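Local atomic coordinates of hypothetical protein AQ_1575 (Aquifex aeolicus, PDB entry 1LFP), a protein that probably binds DNA and probably takes part in regulating transcription. Residues 110-115 / 226-231. Numbering follows the deposited sequence.
Sequences TSEVRH and EELDDV
Helix 106-119 packs here against the beta turn that leads from helix 212-226 into strand 231-239, and Glu-112, Val-113, Leu-228 and Asp-230 carry the contact. The turn is type I, closed by the bond from Val-231 N to Leu-228 O (2.9 Å), and it presents both Leu-228 and Asp-230 to the helix. Leu-228 puts its two methyls to different uses: CD1 meets Val-113 CG2 at 3.9 Å, while CD2 lies 4.1 Å from Glu-112 OE1, the Leu-228 and Glu-112 side chains running past each other in opposite directions. On Val-113 it is the branch anti to the carbonyl carbon, CG2, that makes the touch.

The polar half brings two acids together. Glu-112 OE2 comes within 3.2 Å of Asp-230 OD2, the side chains meeting at about a right angle with their carboxylate planes 58° apart. So close an approach of two acidic oxygens is likely to be made tolerable by Arg-108, one turn earlier on the helix: its NH1 forms salt bridges to both oxygens and probably offsets their repulsion. Asp-230 OD2 also has a hydrogen bond with Thr-109 OG1. A glutamine at Glu-112 would take away one of the two charges facing Arg-108 NH1 and would probably loosen the hold on that guanidinium, leaving Asp-230 as its remaining acidic partner among these residues.

Val-113 also touches Leu-124 of strand 123-124, at one edge of the mixed sheet. Asp-230 is tied by backbone bonding to Thr-102 of strand 95-103, and Asp-229, on the same turn, touches Lys-23 and Arg-30 of helix 21-39.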
loop_
_atom_site.group_PDB
_atom_site.type_symbol
_atom_site.label_atom_id
_atom_site.label_comp_id
_atom_site.label_asym_id
_atom_site.label_seq_id
_atom_site.Cartn_x
_atom_site.Cartn_y
_atom_site.Cartn_z
ATOM N N THR A 110 16.514 5.115 5.512
ATOM C CA THR A 110 16.349 5.010 6.953
ATOM C C THR A 110 16.437 6.359 7.622
ATOM O O THR A 110 15.643 6.698 8.514
ATOM C CB THR A 110 17.406 4.062 7.568
ATOM O OG1 THR A 110 17.214 2.758 7.021
ATOM C CG2 THR A 110 17.258 3.997 9.087
ATOM N N SER A 111 17.393 7.160 7.181
ATOM C CA SER A 111 17.528 8.478 7.759
ATOM C C SER A 111 16.325 9.369 7.397
ATOM O O SER A 111 15.815 10.107 8.225
ATOM C CB SER A 111 18.848 9.093 7.313
ATOM O OG SER A 111 18.977 10.428 7.765
ATOM N N GLU A 112 15.845 9.282 6.171
ATOM C CA GLU A 112 14.694 10.104 5.801
ATOM C C GLU A 112 13.502 9.714 6.673
ATOM O O GLU A 112 12.742 10.570 7.162
ATOM C CB GLU A 112 14.319 9.862 4.336
ATOM C CG GLU A 112 15.469 9.970 3.340
ATOM C CD GLU A 112 15.081 9.493 1.942
ATOM O OE1 GLU A 112 14.040 9.927 1.431
ATOM O OE2 GLU A 112 15.830 8.690 1.345
ATOM N N VAL A 113 13.349 8.418 6.889
ATOM C CA VAL A 113 12.206 7.923 7.659
ATOM C C VAL A 113 12.347 8.284 9.121
ATOM O O VAL A 113 11.383 8.758 9.748
ATOM C CB VAL A 113 12.033 6.416 7.460
ATOM C CG1 VAL A 113 11.029 5.877 8.457
ATOM C CG2 VAL A 113 11.545 6.138 6.042
ATOM N N ARG A 114 13.558 8.129 9.653
ATOM C CA ARG A 114 13.822 8.481 11.025
ATOM C C ARG A 114 13.501 9.954 11.205
ATOM O O ARG A 114 12.832 10.292 12.148
ATOM C CB ARG A 114 15.282 8.229 11.414
ATOM C CG ARG A 114 15.536 8.367 12.930
ATOM C CD ARG A 114 16.966 7.956 13.311
ATOM N NE ARG A 114 17.278 6.578 12.916
ATOM C CZ ARG A 114 16.896 5.486 13.581
ATOM N NH1 ARG A 114 16.182 5.588 14.700
ATOM N NH2 ARG A 114 17.223 4.283 13.117
ATOM N N HIS A 115 13.948 10.815 10.271
ATOM C CA HIS A 115 13.689 12.243 10.394
ATOM C C HIS A 115 12.206 12.486 10.423
ATOM O O HIS A 115 11.734 13.264 11.246
ATOM C CB HIS A 115 14.293 13.064 9.232
ATOM C CG HIS A 115 15.773 13.311 9.349
ATOM N ND1 HIS A 115 16.707 12.306 9.245
ATOM C CD2 HIS A 115 16.474 14.446 9.579
ATOM C CE1 HIS A 115 17.921 12.807 9.407
ATOM N NE2 HIS A 115 17.807 14.107 9.613
ATOM N N GLU A 226 4.245 9.051 3.442
ATOM C CA GLU A 226 3.697 8.797 2.115
ATOM C C GLU A 226 4.370 9.682 1.063
ATOM O O GLU A 226 4.470 9.310 -0.114
ATOM C CB GLU A 226 2.182 9.062 2.129
ATOM C CG GLU A 226 1.469 8.638 0.856
ATOM C CD GLU A 226 1.509 7.137 0.657
ATOM O OE1 GLU A 226 0.866 6.421 1.459
ATOM O OE2 GLU A 226 2.187 6.679 -0.290
ATOM N N GLU A 227 4.854 10.845 1.479
ATOM C CA GLU A 227 5.486 11.757 0.539
ATOM C C GLU A 227 6.896 11.377 0.124
ATOM O O GLU A 227 7.527 12.090 -0.661
ATOM C CB GLU A 227 5.463 13.186 1.088
ATOM C CG GLU A 227 4.056 13.779 1.108
ATOM C CD GLU A 227 3.412 13.795 -0.272
ATOM O OE1 GLU A 227 3.932 14.499 -1.167
ATOM O OE2 GLU A 227 2.388 13.101 -0.464
ATOM N N LEU A 228 7.396 10.263 0.650
ATOM C CA LEU A 228 8.719 9.806 0.289
ATOM C C LEU A 228 8.570 8.869 -0.895
ATOM O O LEU A 228 7.713 7.956 -0.909
ATOM C CB LEU A 228 9.390 9.067 1.464
ATOM C CG LEU A 228 9.529 9.864 2.760
ATOM C CD1 LEU A 228 10.207 9.003 3.823
ATOM C CD2 LEU A 228 10.321 11.135 2.507
ATOM N N ASP A 229 9.387 9.129 -1.908
ATOM C CA ASP A 229 9.412 8.339 -3.123
ATOM C C ASP A 229 9.739 6.900 -2.773
ATOM O O ASP A 229 9.286 5.975 -3.418
ATOM C CB ASP A 229 10.503 8.854 -4.068
ATOM C CG ASP A 229 10.032 9.997 -4.942
ATOM O OD1 ASP A 229 10.904 10.681 -5.518
ATOM O OD2 ASP A 229 8.802 10.209 -5.055
ATOM N N ASP A 230 10.553 6.720 -1.749
ATOM C CA ASP A 230 10.946 5.355 -1.359
ATOM C C ASP A 230 9.804 4.601 -0.681
ATOM O O ASP A 230 9.860 3.386 -0.536
ATOM C CB ASP A 230 12.136 5.383 -0.383
ATOM C CG ASP A 230 13.433 5.900 -1.015
ATOM O OD1 ASP A 230 13.622 5.761 -2.238
ATOM O OD2 ASP A 230 14.292 6.424 -0.265
ATOM N N VAL A 231 8.763 5.304 -0.236
ATOM C CA VAL A 231 7.695 4.596 0.460
ATOM C C VAL A 231 6.565 4.101 -0.450
ATOM O O VAL A 231 6.041 4.870 -1.247
ATOM C CB VAL A 231 7.060 5.502 1.598
ATOM C CG1 VAL A 231 5.974 4.740 2.308
ATOM C CG2 VAL A 231 8.159 5.950 2.597
#